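Local coordinates for iron binding protein FbpA (Mannheimia haemolytica, PDB 1Q35) that binds ferric iron in the periplasm, probably as the solute-binding component of a bacterial iron-uptake system, at residues A[63-67]-A[93-97]; A[159-164]-A[307-313]; A[133-137]-A[175-181]. All coordinates share one frame; numbering follows the deposited sequence.

Contact 1: A[63-67]-A[93-97]; sequences VMEIV and DQWFG
V63 and W95 form the tight part of this contact: CG1 of V63 lies 3.3 Å from CB of W95 and almost as close to CG, where the side chain joins the indole. The two side chains cross at about a right angle, and the valine methyl comes at the ring obliquely. W95 has its CG set between the backbone N and the carbonyl carbon (chi1 63°), which turns the indole so that its pyrrole part is brought against V63, M64 and V67. One turn further along that helix, V67 CG2 meets the pyrrole corner, 4.0 Å from W95 CD1. M64 reaches the same corner with a chain folded back at chi2 and chi3, which brings SD to 3.5 Å from W95 NE1. The sulfur is 4.1 Å from the centroid of the five-membered ring and 42° off its normal, an oblique Met-aromatic contact. Helix 60-68 is thereby laid against the approach to strand 96-108, one of the long strands of the mixed sheet in this periplasmic binding protein; I231 and V235 of the neighbouring strand 228-236 also pack on the indole, while L294 and E295 touch it from helix 294-298. Packing is looser at the V67 end, where the partner is a polar side chain. Q94 runs out extended past the valine, OE1 standing 3.6 Å from V67 CG1. The same oxygen accepts a hydrogen bond from a water, 3.1 Å from OE1, whose other proton goes to V67 O at 3.0 Å, so that solvent joins the helix backbone to the glutamine.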
loop_
_atom_site.group_PDB
_atom_site.type_symbol
_atom_site.label_atom_id
_atom_site.label_comp_id
_atom_site.label_asym_id
_atom_site.label_seq_id
_atom_site.Cartn_x
_atom_site.Cartn_y
_atom_site.Cartn_z
ATOM N N VAL A 63 -2.873 9.684 2.693
ATOM C CA VAL A 63 -2.184 10.480 3.703
ATOM C C VAL A 63 -2.177 11.950 3.312
ATOM O O VAL A 63 -2.512 12.815 4.126
ATOM C CB VAL A 63 -0.728 10.006 3.898
ATOM C CG1 VAL A 63 0.082 11.025 4.680
ATOM C CG2 VAL A 63 -0.696 8.661 4.604
ATOM N N MET A 64 -1.805 12.242 2.072
ATOM C CA MET A 64 -1.707 13.629 1.630
ATOM C C MET A 64 -3.083 14.262 1.445
ATOM O O MET A 64 -3.233 15.455 1.673
ATOM C CB MET A 64 -0.861 13.749 0.360
ATOM C CG MET A 64 0.593 13.362 0.550
ATOM S SD MET A 64 1.381 14.111 1.998
ATOM C CE MET A 64 1.165 15.844 1.653
ATOM N N GLU A 65 -4.101 13.484 1.089
ATOM C CA GLU A 65 -5.473 13.994 1.064
ATOM C C GLU A 65 -5.843 14.540 2.446
ATOM O O GLU A 65 -6.392 15.639 2.569
ATOM C CB GLU A 65 -6.466 12.900 0.660
ATOM C CG GLU A 65 -7.912 13.381 0.592
ATOM C CD GLU A 65 -8.920 12.258 0.430
ATOM O OE1 GLU A 65 -10.138 12.554 0.450
ATOM O OE2 GLU A 65 -8.511 11.083 0.285
ATOM N N ILE A 66 -5.528 13.768 3.480
ATOM C CA ILE A 66 -5.849 14.130 4.859
ATOM C C ILE A 66 -5.049 15.352 5.299
ATOM O O ILE A 66 -5.603 16.311 5.851
ATOM C CB ILE A 66 -5.588 12.919 5.797
ATOM C CG1 ILE A 66 -6.581 11.790 5.496
ATOM C CG2 ILE A 66 -5.676 13.333 7.264
ATOM C CD1 ILE A 66 -6.130 10.422 5.965
ATOM N N VAL A 67 -3.751 15.326 5.036
ATOM C CA VAL A 67 -2.851 16.387 5.461
ATOM C C VAL A 67 -3.152 17.695 4.715
ATOM O O VAL A 67 -3.204 18.762 5.338
ATOM C CB VAL A 67 -1.384 15.942 5.285
ATOM C CG1 VAL A 67 -0.413 17.098 5.493
ATOM C CG2 VAL A 67 -1.071 14.803 6.261
ATOM N N ASP A 93 6.269 17.065 9.799
ATOM C CA ASP A 93 5.808 16.353 11.004
ATOM C C ASP A 93 4.308 16.041 11.105
ATOM O O ASP A 93 3.812 15.786 12.199
ATOM C CB ASP A 93 6.237 17.110 12.274
ATOM C CG ASP A 93 7.736 17.267 12.393
ATOM O OD1 ASP A 93 8.499 16.434 11.855
ATOM O OD2 ASP A 93 8.243 18.210 13.038
ATOM N N GLN A 94 3.592 16.002 9.986
ATOM C CA GLN A 94 2.152 15.726 10.030
ATOM C C GLN A 94 1.752 14.306 9.610
ATOM O O GLN A 94 0.594 13.937 9.757
ATOM C CB GLN A 94 1.388 16.738 9.183
ATOM C CG GLN A 94 1.449 18.162 9.710
ATOM C CD GLN A 94 0.358 19.023 9.129
ATOM O OE1 GLN A 94 0.486 19.515 8.008
ATOM N NE2 GLN A 94 -0.732 19.185 9.869
ATOM N N TRP A 95 2.692 13.527 9.079
ATOM C CA TRP A 95 2.422 12.129 8.738
ATOM C C TRP A 95 3.684 11.295 8.888
ATOM O O TRP A 95 4.799 11.792 8.764
ATOM C CB TRP A 95 1.820 11.984 7.330
ATOM C CG TRP A 95 2.713 12.431 6.207
ATOM C CD1 TRP A 95 2.680 13.635 5.566
ATOM C CD2 TRP A 95 3.760 11.675 5.576
ATOM N NE1 TRP A 95 3.650 13.684 4.595
ATOM C CE2 TRP A 95 4.327 12.493 4.576
ATOM C CE3 TRP A 95 4.288 10.390 5.762
ATOM C CZ2 TRP A 95 5.388 12.074 3.769
ATOM C CZ3 TRP A 95 5.342 9.972 4.953
ATOM C CH2 TRP A 95 5.878 10.816 3.974
ATOM N N PHE A 96 3.484 10.000 9.125
ATOM C CA PHE A 96 4.562 9.077 9.455
ATOM C C PHE A 96 4.342 7.730 8.791
ATOM O O PHE A 96 3.302 7.107 8.958
ATOM C CB PHE A 96 4.658 8.918 10.969
ATOM C CG PHE A 96 4.842 10.221 11.667
ATOM C CD1 PHE A 96 3.742 10.961 12.078
ATOM C CD2 PHE A 96 6.107 10.762 11.818
ATOM C CE1 PHE A 96 3.903 12.206 12.668
ATOM C CE2 PHE A 96 6.273 12.001 12.417
ATOM C CZ PHE A 96 5.171 12.721 12.834
ATOM N N GLY A 97 5.327 7.302 8.018
ATOM C CA GLY A 97 5.338 5.966 7.450
ATOM C C GLY A 97 5.714 4.939 8.501
ATOM O O GLY A 97 6.580 5.181 9.342
HETATM O O HOH W 1 -1.309 21.005 5.953
#

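Contact 2: A[159-164]-A[307-313]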
loop_
_atom_site.group_PDB
_atom_site.type_symbol
_atom_site.label_atom_id
_atom_site.label_comp_id
_atom_site.label_asym_id
_atom_site.label_seq_id
_atom_site.Cartn_x
_atom_site.Cartn_y
_atom_site.Cartn_z
ATOM N N THR A 159 1.121 7.904 -20.063
ATOM C CA THR A 159 0.469 7.108 -19.026
ATOM C C THR A 159 -0.920 6.647 -19.494
ATOM O O THR A 159 -1.309 5.510 -19.251
ATOM C CB THR A 159 0.398 7.862 -17.691
ATOM O OG1 THR A 159 1.727 8.166 -17.249
ATOM C CG2 THR A 159 -0.184 6.972 -16.604
ATOM N N LYS A 160 -1.659 7.512 -20.184
ATOM C CA LYS A 160 -2.961 7.119 -20.723
ATOM C C LYS A 160 -2.815 6.007 -21.756
ATOM O O LYS A 160 -3.598 5.060 -21.752
ATOM C CB LYS A 160 -3.706 8.306 -21.333
ATOM C CG LYS A 160 -5.143 7.951 -21.722
ATOM C CD LYS A 160 -5.923 9.167 -22.184
ATOM C CE LYS A 160 -7.339 8.790 -22.571
ATOM N NZ LYS A 160 -8.131 9.989 -22.948
ATOM N N ALA A 161 -1.824 6.117 -22.632
ATOM C CA ALA A 161 -1.577 5.076 -23.626
ATOM C C ALA A 161 -1.261 3.748 -22.939
ATOM O O ALA A 161 -1.740 2.696 -23.371
ATOM C CB ALA A 161 -0.464 5.471 -24.576
ATOM N N PHE A 162 -0.477 3.796 -21.865
ATOM C CA PHE A 162 -0.216 2.617 -21.056
ATOM C C PHE A 162 -1.515 2.023 -20.506
ATOM O O PHE A 162 -1.735 0.817 -20.610
ATOM C CB PHE A 162 0.758 2.939 -19.915
ATOM C CG PHE A 162 0.740 1.920 -18.820
ATOM C CD1 PHE A 162 1.301 0.666 -19.008
ATOM C CD2 PHE A 162 0.133 2.195 -17.609
ATOM C CE1 PHE A 162 1.272 -0.281 -17.995
ATOM C CE2 PHE A 162 0.091 1.246 -16.599
ATOM C CZ PHE A 162 0.669 0.012 -16.795
ATOM N N LEU A 163 -2.372 2.856 -19.929
ATOM C CA LEU A 163 -3.631 2.366 -19.368
ATOM C C LEU A 163 -4.537 1.760 -20.434
ATOM O O LEU A 163 -5.220 0.783 -20.159
ATOM C CB LEU A 163 -4.361 3.475 -18.620
ATOM C CG LEU A 163 -3.685 3.935 -17.324
ATOM C CD1 LEU A 163 -4.369 5.165 -16.778
ATOM C CD2 LEU A 163 -3.676 2.831 -16.279
ATOM N N GLU A 164 -4.527 2.319 -21.640
ATOM C CA GLU A 164 -5.342 1.778 -22.728
ATOM C C GLU A 164 -4.837 0.394 -23.129
ATOM O O GLU A 164 -5.635 -0.523 -23.350
ATOM C CB GLU A 164 -5.342 2.725 -23.927
ATOM C CG GLU A 164 -6.027 4.059 -23.681
ATOM C CD GLU A 164 -7.508 4.047 -23.980
ATOM O OE1 GLU A 164 -8.032 5.120 -24.341
ATOM O OE2 GLU A 164 -8.149 2.985 -23.844
ATOM N N LEU A 307 -7.364 9.878 -15.654
ATOM C CA LEU A 307 -7.029 9.006 -16.776
ATOM C C LEU A 307 -7.767 7.678 -16.697
ATOM O O LEU A 307 -8.240 7.172 -17.712
ATOM C CB LEU A 307 -5.532 8.726 -16.848
ATOM C CG LEU A 307 -4.646 9.936 -17.125
ATOM C CD1 LEU A 307 -3.198 9.505 -17.248
ATOM C CD2 LEU A 307 -5.078 10.692 -18.372
ATOM N N VAL A 308 -7.854 7.113 -15.498
ATOM C CA VAL A 308 -8.557 5.842 -15.301
ATOM C C VAL A 308 -10.022 5.987 -15.728
ATOM O O VAL A 308 -10.584 5.106 -16.379
ATOM C CB VAL A 308 -8.439 5.363 -13.834
ATOM C CG1 VAL A 308 -9.365 4.186 -13.563
ATOM C CG2 VAL A 308 -7.002 4.973 -13.521
ATOM N N ASP A 309 -10.624 7.116 -15.372
ATOM C CA ASP A 309 -11.993 7.420 -15.776
ATOM C C ASP A 309 -12.113 7.590 -17.288
ATOM O O ASP A 309 -13.042 7.056 -17.895
ATOM C CB ASP A 309 -12.497 8.675 -15.064
ATOM C CG ASP A 309 -13.920 9.018 -15.442
ATOM O OD1 ASP A 309 -14.813 8.180 -15.203
ATOM O OD2 ASP A 309 -14.233 10.087 -16.005
ATOM N N GLU A 310 -11.180 8.311 -17.909
ATOM C CA GLU A 310 -11.233 8.555 -19.350
ATOM C C GLU A 310 -11.168 7.259 -20.147
ATOM O O GLU A 310 -11.895 7.093 -21.125
ATOM C CB GLU A 310 -10.102 9.487 -19.790
ATOM C CG GLU A 310 -10.293 10.931 -19.367
ATOM C CD GLU A 310 -9.091 11.801 -19.667
ATOM O OE1 GLU A 310 -9.045 12.920 -19.124
ATOM O OE2 GLU A 310 -8.209 11.376 -20.444
ATOM N N VAL A 311 -10.312 6.330 -19.730
ATOM C CA VAL A 311 -10.171 5.069 -20.459
ATOM C C VAL A 311 -11.253 4.056 -20.074
ATOM O O VAL A 311 -11.342 2.995 -20.686
ATOM C CB VAL A 311 -8.755 4.441 -20.295
ATOM C CG1 VAL A 311 -7.672 5.454 -20.648
ATOM C CG2 VAL A 311 -8.540 3.879 -18.905
ATOM N N LYS A 312 -12.061 4.387 -19.073
ATOM C CA LYS A 312 -13.112 3.503 -18.567
ATOM C C LYS A 312 -12.505 2.130 -18.287
ATOM O O LYS A 312 -12.942 1.098 -18.810
ATOM C CB LYS A 312 -14.305 3.435 -19.533
ATOM C CG LYS A 312 -15.036 4.770 -19.696
ATOM C CD LYS A 312 -15.757 5.193 -18.419
ATOM C CE LYS A 312 -16.589 6.455 -18.611
ATOM N NZ LYS A 312 -15.795 7.699 -18.402
ATOM N N PHE A 313 -11.479 2.149 -17.439
ATOM C CA PHE A 313 -10.615 0.998 -17.218
ATOM C C PHE A 313 -11.368 -0.259 -16.804
ATOM O O PHE A 313 -10.996 -1.363 -17.205
ATOM C CB PHE A 313 -9.550 1.327 -16.161
ATOM C CG PHE A 313 -8.474 0.289 -16.057
ATOM C CD1 PHE A 313 -7.356 0.345 -16.875
ATOM C CD2 PHE A 313 -8.594 -0.760 -15.169
ATOM C CE1 PHE A 313 -6.381 -0.615 -16.790
ATOM C CE2 PHE A 313 -7.621 -1.724 -15.085
ATOM C CZ PHE A 313 -6.508 -1.645 -15.890
HETATM O O HOH W 2 -10.432 8.668 -23.771
HETATM O O HOH W 3 -10.307 6.004 -24.003
HETATM O O HOH W 4 -10.710 2.706 -23.374
#
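L163 fits between L307 and V311, with its CD1 3.7 Å from CB of L307 and the two leucines crossing at about a right angle. L307 spreads its methyls against the turn before L163, CD1 against T159 and CD2 against K160. V311 CG1 lies 3.7 Å from K160 CG, the two running past each other in opposite directions, and in one of its two conformers E164 also passes V311. Fully extended, with CG anti to the backbone N (chi1 -172°), K160 spans the groove and places NZ 2.9 Å from E310 OE2, in a salt bridge on the anti side of the carboxylate, 28° out of its plane. A water accepts from the same ammonium. Further out, the segment axes cross at -48° and approach to 9.8 Å, joining helix 141-168 to the C-terminal end of helix 301-311. That helix closes in a Schellman motif at K312, and the turn carries F313 back so that its ring edge meets L163 O, with CE1 3.8 Å away. K167 NZ donates hydrogen bonds to V311 O and K312 O. An aliphatic interior is thus bordered by a charged pair and waters, and K167 would probably offset the negative end of the helix dipole.

Contact 3: A[133-137]-A[175-181]; sequences VCVRS and QGGDRDQ. With FMT (formic acid), chain D.
The guanidinium of R136 carries G177 on one face, the glycine CA standing 3.7 Å above the plane and over its centre, with D178 N over the same face. The carboxylate of D178 is turned 76° against that plane, and OD1 accepts a weak hydrogen bond from R136 NH1 at 3.3 Å, part of a salt bridge. D178 OD2 is held by N196 N and R103. At the edge of the R179 guanidinium, in plane, lies formate O2, 2.8 Å from NE in a nearly straight bond (170°). Backbone amides complete the anion's site: D178 N donates to O1 and R179 N to O2 at the start of helix 178-187, where the dipole would attract it. The formate probably comes from the crystallisation liquor; the helix start that holds it lies beside the iron-binding tyrosines of this periplasmic binding protein, Y142 next to R136 and Y199 next to D178, iron-free here. One turn into the helix, Q181 bends at chi2 (-53°) and turns its amide back into the loop. NE2 donates to Q175 O at 2.7 Å and to G177 O at 2.8 Å, both partners close to the amide plane, fixing its rotation. OE1 accepts from R172 NH2 and lies near C134, which a disulfide ties to C190. Waters bridge the segments: one joins R136 N to D178 OD1, another S137 N to G176 O.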
loop_
_atom_site.group_PDB
_atom_site.type_symbol
_atom_site.label_atom_id
_atom_site.label_comp_id
_atom_site.label_asym_id
_atom_site.label_seq_id
_atom_site.Cartn_x
_atom_site.Cartn_y
_atom_site.Cartn_z
ATOM N N VAL A 133 -3.543 -10.669 -18.672
ATOM C CA VAL A 133 -3.283 -9.827 -17.501
ATOM C C VAL A 133 -4.524 -9.683 -16.615
ATOM O O VAL A 133 -5.626 -9.501 -17.113
ATOM C CB VAL A 133 -2.774 -8.438 -17.930
ATOM C CG1 VAL A 133 -2.354 -7.613 -16.710
ATOM C CG2 VAL A 133 -1.618 -8.581 -18.927
ATOM N N CYS A 134 -4.331 -9.778 -15.302
ATOM C CA CYS A 134 -5.390 -9.533 -14.320
ATOM C C CYS A 134 -4.980 -8.383 -13.400
ATOM O O CYS A 134 -3.868 -8.366 -12.876
ATOM C CB CYS A 134 -5.548 -10.732 -13.365
ATOM S SG CYS A 134 -6.564 -12.161 -13.788
ATOM N N VAL A 135 -5.880 -7.431 -13.201
ATOM C CA VAL A 135 -5.678 -6.371 -12.223
ATOM C C VAL A 135 -7.021 -6.047 -11.578
ATOM O O VAL A 135 -8.068 -6.088 -12.236
ATOM C CB VAL A 135 -5.002 -5.132 -12.824
ATOM C CG1 VAL A 135 -5.922 -4.422 -13.762
ATOM C CG2 VAL A 135 -4.505 -4.197 -11.720
ATOM N N ARG A 136 -6.996 -5.743 -10.286
ATOM C CA ARG A 136 -8.188 -5.251 -9.605
ATOM C C ARG A 136 -8.594 -3.893 -10.177
ATOM O O ARG A 136 -7.888 -3.319 -11.004
ATOM C CB ARG A 136 -7.948 -5.141 -8.103
ATOM C CG ARG A 136 -7.097 -3.945 -7.708
ATOM C CD ARG A 136 -6.628 -3.975 -6.288
ATOM N NE ARG A 136 -7.732 -3.906 -5.336
ATOM C CZ ARG A 136 -7.587 -4.076 -4.037
ATOM N NH1 ARG A 136 -6.391 -4.358 -3.534
ATOM N NH2 ARG A 136 -8.644 -3.981 -3.242
ATOM N N SER A 137 -9.742 -3.392 -9.742
ATOM C CA SER A 137 -10.247 -2.104 -10.207
ATOM C C SER A 137 -9.139 -1.075 -10.415
ATOM O O SER A 137 -8.316 -0.844 -9.532
ATOM C CB SER A 137 -11.253 -1.540 -9.210
ATOM O OG SER A 137 -11.667 -0.240 -9.606
ATOM N N GLN A 175 -11.848 -7.110 -10.860
ATOM C CA GLN A 175 -12.668 -7.613 -9.763
ATOM C C GLN A 175 -11.772 -8.103 -8.628
ATOM O O GLN A 175 -10.605 -8.446 -8.844
ATOM C CB GLN A 175 -13.540 -8.771 -10.249
ATOM C CG GLN A 175 -12.734 -9.958 -10.750
ATOM C CD GLN A 175 -13.581 -10.963 -11.479
ATOM O OE1 GLN A 175 -14.020 -11.949 -10.888
ATOM N NE2 GLN A 175 -13.819 -10.723 -12.762
ATOM N N GLY A 176 -12.316 -8.141 -7.423
ATOM C CA GLY A 176 -11.601 -8.672 -6.282
ATOM C C GLY A 176 -10.452 -7.780 -5.839
ATOM O O GLY A 176 -10.330 -6.638 -6.288
ATOM N N GLY A 177 -9.624 -8.304 -4.945
ATOM C CA GLY A 177 -8.440 -7.615 -4.466
ATOM C C GLY A 177 -7.171 -8.210 -5.050
ATOM O O GLY A 177 -7.201 -8.942 -6.042
ATOM N N ASP A 178 -6.043 -7.891 -4.432
ATOM C CA ASP A 178 -4.753 -8.331 -4.955
ATOM C C ASP A 178 -4.586 -9.855 -4.888
ATOM O O ASP A 178 -4.107 -10.470 -5.844
ATOM C CB ASP A 178 -3.598 -7.666 -4.198
ATOM C CG ASP A 178 -3.371 -6.220 -4.585
ATOM O OD1 ASP A 178 -4.053 -5.687 -5.484
ATOM O OD2 ASP A 178 -2.483 -5.565 -4.005
ATOM N N ARG A 179 -4.963 -10.462 -3.763
ATOM C CA ARG A 179 -4.833 -11.919 -3.620
ATOM C C ARG A 179 -5.686 -12.658 -4.644
ATOM O O ARG A 179 -5.271 -13.688 -5.177
ATOM C CB ARG A 179 -5.192 -12.374 -2.209
ATOM C CG ARG A 179 -4.199 -11.906 -1.152
ATOM C CD ARG A 179 -4.699 -12.069 0.265
ATOM N NE ARG A 179 -5.872 -11.233 0.508
ATOM C CZ ARG A 179 -6.696 -11.358 1.542
ATOM N NH1 ARG A 179 -6.489 -12.282 2.468
ATOM N NH2 ARG A 179 -7.741 -10.550 1.644
ATOM N N ASP A 180 -6.864 -12.121 -4.937
ATOM C CA ASP A 180 -7.770 -12.741 -5.894
ATOM C C ASP A 180 -7.149 -12.868 -7.282
ATOM O O ASP A 180 -7.449 -13.816 -8.007
ATOM C CB ASP A 180 -9.063 -11.931 -6.037
ATOM C CG ASP A 180 -9.978 -12.059 -4.844
ATOM O OD1 ASP A 180 -10.060 -13.156 -4.259
ATOM O OD2 ASP A 180 -10.670 -11.107 -4.433
ATOM N N GLN A 181 -6.287 -11.928 -7.669
ATOM C CA GLN A 181 -5.651 -12.013 -8.982
ATOM C C GLN A 181 -4.676 -13.179 -9.033
ATOM O O GLN A 181 -4.504 -13.802 -10.084
ATOM C CB GLN A 181 -4.913 -10.728 -9.378
ATOM C CG GLN A 181 -5.603 -9.418 -9.047
ATOM C CD GLN A 181 -7.017 -9.338 -9.577
ATOM O OE1 GLN A 181 -7.259 -9.608 -10.747
ATOM N NE2 GLN A 181 -7.949 -8.950 -8.718
HETATM C C FMT D . -6.173 -8.053 -0.910
HETATM O O1 FMT D . -6.187 -7.018 -1.730
HETATM O O2 FMT D . -6.128 -9.179 -1.386
HETATM O O HOH W 5 -9.564 -8.965 -12.082
HETATM O O HOH W 6 -4.638 -6.030 -8.388
HETATM O O HOH W 7 -11.501 -4.732 -7.794
#

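How the contacts relate
Contacts 2 and 3 adjoin, their centres about 17 Å apart: F313, at the end of contact 2, sets CE2 3.5 Å from V135 CG1 of contact 3 in the V135 conformer modelled. Their segments alternate along the chain, and helix 141-168, which supplies 159-164, also carries Y142, a residue that binds iron in the iron-loaded protein. Contact 3 lies closest to the tyrosines of the ferric site, empty in this apo structure, with the side chains of R136 and D178 about 4 Å from those of Y142 and Y199; V308 of contact 2 and V63 of contact 1 are each about 11 Å from the Y142 side chain. Contact 1 lies across the chain's centre from contact 3, about 27 Å between centres, yet both reach the same mixed sheet.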